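Local atomic coordinates of transcriptional regulator, MarR family (Silicibacter pomeroyi DSS-3, PDB entry 3BJ6), a protein that probably binds DNA as a dimeric transcription factor of the MarR family, using a winged helix-turn-helix domain. Residues A44-L49 and Y98-R103; V40-I45 and Q76-A81. One frame throughout, in Å; residues are numbered along the deposited sequence.

Contact 1 (A44-L49 and Y98-R103); sequences AILEGL and YWLTPR
In the winged helix-turn-helix domain of this MarR-family protein, helix 40-51 meets strand 97-100, the returning strand of the wing: Leu46 packs on Leu100, and Leu49 on both Leu100 and Tyr98. The short helical and strand axes cross at 98° and come within 8.3 Å, close enough for side chains to fill the gap. Leu49 faces the strand, while Leu46, three residues earlier, lies at the flank and meets it through CD2. Leu100 reaches in to both: its CG lies 4.0 Å from Leu49 CB, while its CD2 meets Leu46 CD2 at 3.5 Å, the two side chains running at about a right angle. With CG anti to the carbonyl carbon (chi1 -68°), Leu100 can lay CD1 and CD2 near the carbonyl O of Leu46. The other end of Leu49 forks around the start of Tyr98, CD1 and CD2 each 4.0 Å from Tyr98 CB, and CD2 also rests 3.5 Å from Tyr98 O. The tyrosine ring itself leads away from the helix, toward Leu75 and Arg86, so its methylene is what serves here. Branched leucines suit a seam that must fill the angle between a helix and a strand without polar demands. At its border one water accepts from Leu100 N and donates to Leu49 O, 2.9 Å from each, linking the two backbones. Ile84 of the neighbouring wing strand and Ile107 and Ile108 of helix 102-123 extend the apolar layer. Such packing of a helix on the antiparallel wing sheet is characteristic of the winged-helix fold.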
loop_
_atom_site.group_PDB
_atom_site.type_symbol
_atom_site.label_atom_id
_atom_site.label_comp_id
_atom_site.label_asym_id
_atom_site.label_seq_id
_atom_site.Cartn_x
_atom_site.Cartn_y
_atom_site.Cartn_z
ATOM N N ALA A 44 -10.046 7.386 -10.608
ATOM C CA ALA A 44 -10.161 7.887 -9.225
ATOM C C ALA A 44 -11.002 9.181 -9.221
ATOM O O ALA A 44 -11.885 9.353 -8.380
ATOM C CB ALA A 44 -8.745 8.175 -8.628
ATOM N N ILE A 45 -10.740 10.072 -10.171
ATOM C CA ILE A 45 -11.504 11.340 -10.274
ATOM C C ILE A 45 -12.967 11.081 -10.679
ATOM O O ILE A 45 -13.881 11.687 -10.109
ATOM C CB ILE A 45 -10.807 12.383 -11.206
ATOM C CG1 ILE A 45 -9.772 13.210 -10.398
ATOM C CG2 ILE A 45 -11.799 13.377 -11.837
ATOM C CD1 ILE A 45 -8.657 12.380 -9.884
ATOM N N LEU A 46 -13.201 10.195 -11.661
ATOM C CA LEU A 46 -14.587 9.857 -12.031
ATOM C C LEU A 46 -15.338 9.264 -10.851
ATOM O O LEU A 46 -16.519 9.560 -10.615
ATOM C CB LEU A 46 -14.621 8.890 -13.243
ATOM C CG LEU A 46 -13.907 9.397 -14.518
ATOM C CD1 LEU A 46 -13.921 8.294 -15.614
ATOM C CD2 LEU A 46 -14.578 10.684 -15.042
ATOM N N GLU A 47 -14.669 8.401 -10.103
ATOM C CA GLU A 47 -15.310 7.794 -8.930
ATOM C C GLU A 47 -15.627 8.858 -7.903
ATOM O O GLU A 47 -16.728 8.881 -7.381
ATOM C CB GLU A 47 -14.450 6.683 -8.318
ATOM C CG GLU A 47 -15.036 6.113 -7.014
ATOM C CD GLU A 47 -14.169 4.998 -6.378
ATOM O OE1 GLU A 47 -12.906 5.065 -6.442
ATOM O OE2 GLU A 47 -14.767 4.094 -5.757
ATOM N N GLY A 48 -14.674 9.749 -7.628
ATOM C CA GLY A 48 -14.924 10.867 -6.711
ATOM C C GLY A 48 -16.130 11.722 -7.098
ATOM O O GLY A 48 -16.956 12.033 -6.250
ATOM N N LEU A 49 -16.262 12.065 -8.384
ATOM C CA LEU A 49 -17.398 12.872 -8.844
ATOM C C LEU A 49 -18.709 12.089 -8.888
ATOM O O LEU A 49 -19.788 12.675 -8.778
ATOM C CB LEU A 49 -17.105 13.514 -10.208
ATOM C CG LEU A 49 -15.998 14.572 -10.081
ATOM C CD1 LEU A 49 -15.463 15.032 -11.474
ATOM C CD2 LEU A 49 -16.477 15.805 -9.282
ATOM N N TYR A 98 -17.592 20.613 -10.503
ATOM C CA TYR A 98 -17.559 19.640 -11.596
ATOM C C TYR A 98 -18.588 18.531 -11.479
ATOM O O TYR A 98 -18.877 18.073 -10.373
ATOM C CB TYR A 98 -16.177 18.965 -11.680
ATOM C CG TYR A 98 -15.079 19.952 -11.905
ATOM C CD1 TYR A 98 -14.723 20.343 -13.201
ATOM C CD2 TYR A 98 -14.419 20.554 -10.809
ATOM C CE1 TYR A 98 -13.716 21.262 -13.423
ATOM C CE2 TYR A 98 -13.408 21.490 -11.019
ATOM C CZ TYR A 98 -13.074 21.830 -12.319
ATOM O OH TYR A 98 -12.073 22.734 -12.520
ATOM N N TRP A 99 -19.063 18.070 -12.638
ATOM C CA TRP A 99 -20.027 16.979 -12.726
ATOM C C TRP A 99 -19.629 16.003 -13.796
ATOM O O TRP A 99 -19.158 16.421 -14.838
ATOM C CB TRP A 99 -21.404 17.520 -13.119
ATOM C CG TRP A 99 -22.225 18.088 -11.959
ATOM C CD1 TRP A 99 -23.229 17.464 -11.284
ATOM C CD2 TRP A 99 -22.117 19.388 -11.402
ATOM N NE1 TRP A 99 -23.753 18.294 -10.318
ATOM C CE2 TRP A 99 -23.088 19.490 -10.375
ATOM C CE3 TRP A 99 -21.284 20.481 -11.653
ATOM C CZ2 TRP A 99 -23.251 20.648 -9.609
ATOM C CZ3 TRP A 99 -21.452 21.620 -10.902
ATOM C CH2 TRP A 99 -22.419 21.699 -9.884
ATOM N N LEU A 100 -19.894 14.714 -13.588
ATOM C CA LEU A 100 -19.765 13.743 -14.678
ATOM C C LEU A 100 -20.702 14.122 -15.844
ATOM O O LEU A 100 -21.815 14.629 -15.613
ATOM C CB LEU A 100 -20.139 12.333 -14.191
ATOM C CG LEU A 100 -19.183 11.700 -13.165
ATOM C CD1 LEU A 100 -19.825 10.496 -12.506
ATOM C CD2 LEU A 100 -17.849 11.310 -13.849
ATOM N N THR A 101 -20.244 13.889 -17.076
ATOM C CA THR A 101 -21.146 13.921 -18.228
ATOM C C THR A 101 -21.787 12.528 -18.354
ATOM O O THR A 101 -21.359 11.596 -17.661
ATOM C CB THR A 101 -20.383 14.222 -19.524
ATOM O OG1 THR A 101 -19.404 13.193 -19.748
ATOM C CG2 THR A 101 -19.709 15.584 -19.468
ATOM N N PRO A 102 -22.845 12.383 -19.189
ATOM C CA PRO A 102 -23.393 11.036 -19.394
ATOM C C PRO A 102 -22.334 9.995 -19.831
ATOM O O PRO A 102 -22.376 8.863 -19.359
ATOM C CB PRO A 102 -24.472 11.248 -20.475
ATOM C CG PRO A 102 -24.945 12.684 -20.233
ATOM C CD PRO A 102 -23.628 13.416 -19.902
ATOM N N ARG A 103 -21.395 10.380 -20.686
ATOM C CA ARG A 103 -20.260 9.483 -21.052
ATOM C C ARG A 103 -19.377 9.114 -19.860
ATOM O O ARG A 103 -19.027 7.942 -19.667
ATOM C CB ARG A 103 -19.403 10.115 -22.177
ATOM C CG ARG A 103 -18.283 9.196 -22.729
ATOM C CD ARG A 103 -18.803 7.803 -23.208
ATOM N NE ARG A 103 -17.685 6.918 -23.574
ATOM C CZ ARG A 103 -17.687 5.586 -23.450
ATOM N NH1 ARG A 103 -18.761 4.943 -22.965
ATOM N NH2 ARG A 103 -16.605 4.889 -23.797
HETATM O O HOH W 1 -20.991 14.037 -11.046
#

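Contact 2 (V40-I45 and Q76-A81); sequences VGQRAI and QEVQRA
Gln42 NE2 donates to Glu77 OE1 at 2.9 Å, a nearly straight bond with an N-H...O angle of 164°. The carboxylate oxygen lies close to the amide plane of Gln42, but the donor approaches it from above the carboxylate plane, and the two flat groups stand 82° apart. Each chain is stretched out from CG onward, which lets the pair span the space between helices 40-51 and 68-80, whose short axes cross at 82°. Gln42 OE1 accepts from the backbone N of Thr39, so the two bonds together set which way the amide is turned. Nearer the backbones the helices meet through carbon. Val78 CG1 sits 3.6 Å from Gln42 CB, the two side chains running antiparallel alongside each other. Val78 CG2 lies 4.0 Å from Ile45 CG2. Beta-branched valine and isoleucine put methyls near the backbone and suit this buried side of the crossing. An alanine here would keep CB against Val78 but lose CG and the amide, and is likely to thin the cover over Val78 CG1 and leave Glu77 OE1 without this donor. Helix 68-80 follows helix 57-64 as the second helix of the helix-turn-helix, probably the DNA-recognition helix as in MarR relatives, and is fixed here against helix 40-51. An N-H donor suits an ionised carboxylate, so the bond is consistent with a charged Glu77, polarised but not neutralised by the amide.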
loop_
_atom_site.group_PDB
_atom_site.type_symbol
_atom_site.label_atom_id
_atom_site.label_comp_id
_atom_site.label_asym_id
_atom_site.label_seq_id
_atom_site.Cartn_x
_atom_site.Cartn_y
_atom_site.Cartn_z
ATOM N N VAL A 40 -5.909 4.829 -14.415
ATOM C CA VAL A 40 -6.263 4.621 -13.001
ATOM C C VAL A 40 -6.517 5.948 -12.296
ATOM O O VAL A 40 -7.452 6.060 -11.494
ATOM C CB VAL A 40 -5.181 3.813 -12.241
ATOM C CG1 VAL A 40 -5.606 3.509 -10.788
ATOM C CG2 VAL A 40 -4.942 2.515 -12.943
ATOM N N GLY A 41 -5.673 6.936 -12.595
ATOM C CA GLY A 41 -5.828 8.276 -12.014
ATOM C C GLY A 41 -7.158 8.888 -12.467
ATOM O O GLY A 41 -7.875 9.453 -11.662
ATOM N N GLN A 42 -7.470 8.789 -13.765
ATOM C CA GLN A 42 -8.751 9.286 -14.274
ATOM C C GLN A 42 -9.970 8.601 -13.627
ATOM O O GLN A 42 -10.928 9.272 -13.261
ATOM C CB GLN A 42 -8.807 9.178 -15.805
ATOM C CG GLN A 42 -7.753 10.084 -16.493
ATOM C CD GLN A 42 -7.486 9.674 -17.962
ATOM O OE1 GLN A 42 -8.089 8.734 -18.483
ATOM N NE2 GLN A 42 -6.550 10.381 -18.616
ATOM N N ARG A 43 -9.916 7.267 -13.488
ATOM C CA ARG A 43 -10.911 6.503 -12.746
ATOM C C ARG A 43 -11.121 7.075 -11.336
ATOM O O ARG A 43 -12.241 7.183 -10.911
ATOM C CB ARG A 43 -10.468 5.038 -12.643
ATOM C CG ARG A 43 -11.361 4.147 -11.780
ATOM C CD ARG A 43 -10.579 2.959 -11.195
ATOM N NE ARG A 43 -11.455 2.225 -10.261
ATOM C CZ ARG A 43 -11.775 2.629 -9.034
ATOM N NH1 ARG A 43 -11.269 3.755 -8.527
ATOM N NH2 ARG A 43 -12.606 1.893 -8.309
ATOM N N ALA A 44 -10.046 7.386 -10.608
ATOM C CA ALA A 44 -10.161 7.887 -9.225
ATOM C C ALA A 44 -11.002 9.181 -9.221
ATOM O O ALA A 44 -11.885 9.353 -8.380
ATOM C CB ALA A 44 -8.745 8.175 -8.628
ATOM N N ILE A 45 -10.740 10.072 -10.171
ATOM C CA ILE A 45 -11.504 11.340 -10.274
ATOM C C ILE A 45 -12.967 11.081 -10.679
ATOM O O ILE A 45 -13.881 11.687 -10.109
ATOM C CB ILE A 45 -10.807 12.383 -11.206
ATOM C CG1 ILE A 45 -9.772 13.210 -10.398
ATOM C CG2 ILE A 45 -11.799 13.377 -11.837
ATOM C CD1 ILE A 45 -8.657 12.380 -9.884
ATOM N N GLN A 76 -8.176 18.028 -15.959
ATOM C CA GLN A 76 -8.006 18.490 -17.342
ATOM C C GLN A 76 -8.099 17.344 -18.359
ATOM O O GLN A 76 -8.721 17.475 -19.380
ATOM C CB GLN A 76 -6.689 19.257 -17.484
ATOM C CG GLN A 76 -6.755 20.600 -16.674
ATOM C CD GLN A 76 -5.434 21.335 -16.687
ATOM O OE1 GLN A 76 -5.145 22.090 -17.616
ATOM N NE2 GLN A 76 -4.620 21.120 -15.663
ATOM N N GLU A 77 -7.490 16.217 -18.043
ATOM C CA GLU A 77 -7.541 15.059 -18.920
ATOM C C GLU A 77 -8.973 14.582 -19.126
ATOM O O GLU A 77 -9.399 14.334 -20.264
ATOM C CB GLU A 77 -6.676 13.944 -18.343
ATOM C CG GLU A 77 -5.178 14.228 -18.317
ATOM C CD GLU A 77 -4.377 13.152 -17.561
ATOM O OE1 GLU A 77 -4.973 12.195 -17.012
ATOM O OE2 GLU A 77 -3.121 13.271 -17.493
ATOM N N VAL A 78 -9.729 14.442 -18.041
ATOM C CA VAL A 78 -11.108 13.923 -18.181
ATOM C C VAL A 78 -12.052 14.957 -18.807
ATOM O O VAL A 78 -12.991 14.596 -19.505
ATOM C CB VAL A 78 -11.688 13.288 -16.881
ATOM C CG1 VAL A 78 -10.828 12.054 -16.481
ATOM C CG2 VAL A 78 -11.741 14.285 -15.722
ATOM N N GLN A 79 -11.775 16.235 -18.598
ATOM C CA GLN A 79 -12.606 17.255 -19.199
ATOM C C GLN A 79 -12.359 17.332 -20.700
ATOM O O GLN A 79 -13.294 17.416 -21.484
ATOM C CB GLN A 79 -12.344 18.602 -18.545
ATOM C CG GLN A 79 -13.333 19.665 -18.969
ATOM C CD GLN A 79 -13.078 20.983 -18.240
ATOM O OE1 GLN A 79 -13.986 21.770 -18.062
ATOM N NE2 GLN A 79 -11.813 21.223 -17.837
ATOM N N ARG A 80 -11.096 17.294 -21.084
ATOM C CA ARG A 80 -10.693 17.246 -22.477
ATOM C C ARG A 80 -11.298 16.012 -23.154
ATOM O O ARG A 80 -11.654 16.060 -24.330
ATOM C CB ARG A 80 -9.152 17.192 -22.526
ATOM C CG ARG A 80 -8.568 17.227 -23.924
ATOM C CD ARG A 80 -7.005 17.301 -23.959
ATOM N NE ARG A 80 -6.385 17.894 -22.766
ATOM C CZ ARG A 80 -5.496 17.255 -21.985
ATOM N NH1 ARG A 80 -5.135 15.998 -22.286
ATOM N NH2 ARG A 80 -4.966 17.871 -20.911
ATOM N N ALA A 81 -11.422 14.906 -22.428
ATOM C CA ALA A 81 -12.011 13.677 -23.004
ATOM C C ALA A 81 -13.547 13.716 -23.012
ATOM O O ALA A 81 -14.200 12.785 -23.493
ATOM C CB ALA A 81 -11.488 12.408 -22.289
#

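In the fold
From the N terminus, the chain passes helix 18-35 and enters helix 40-51, from which both contacts start. Contact 2 opens first and closes the shorter loop, bringing helix 68-80 back after strand 55-56 and helix 57-64. Contact 1 closes the longer one, returning strand 97-100 after the wing strand 84-87 as well. The two loops cross, because contact 2 both opens and closes ahead of contact 1, with Ala44 and Ile45 common to both. The contact centres lie 8 Å apart and meet where Leu46 CD2 packs on Val78 CG1. Helix 40-51 thus bridges helix 68-80 and the wing, while Glu47 and Arg43 reach Tyr12 of the second subunit.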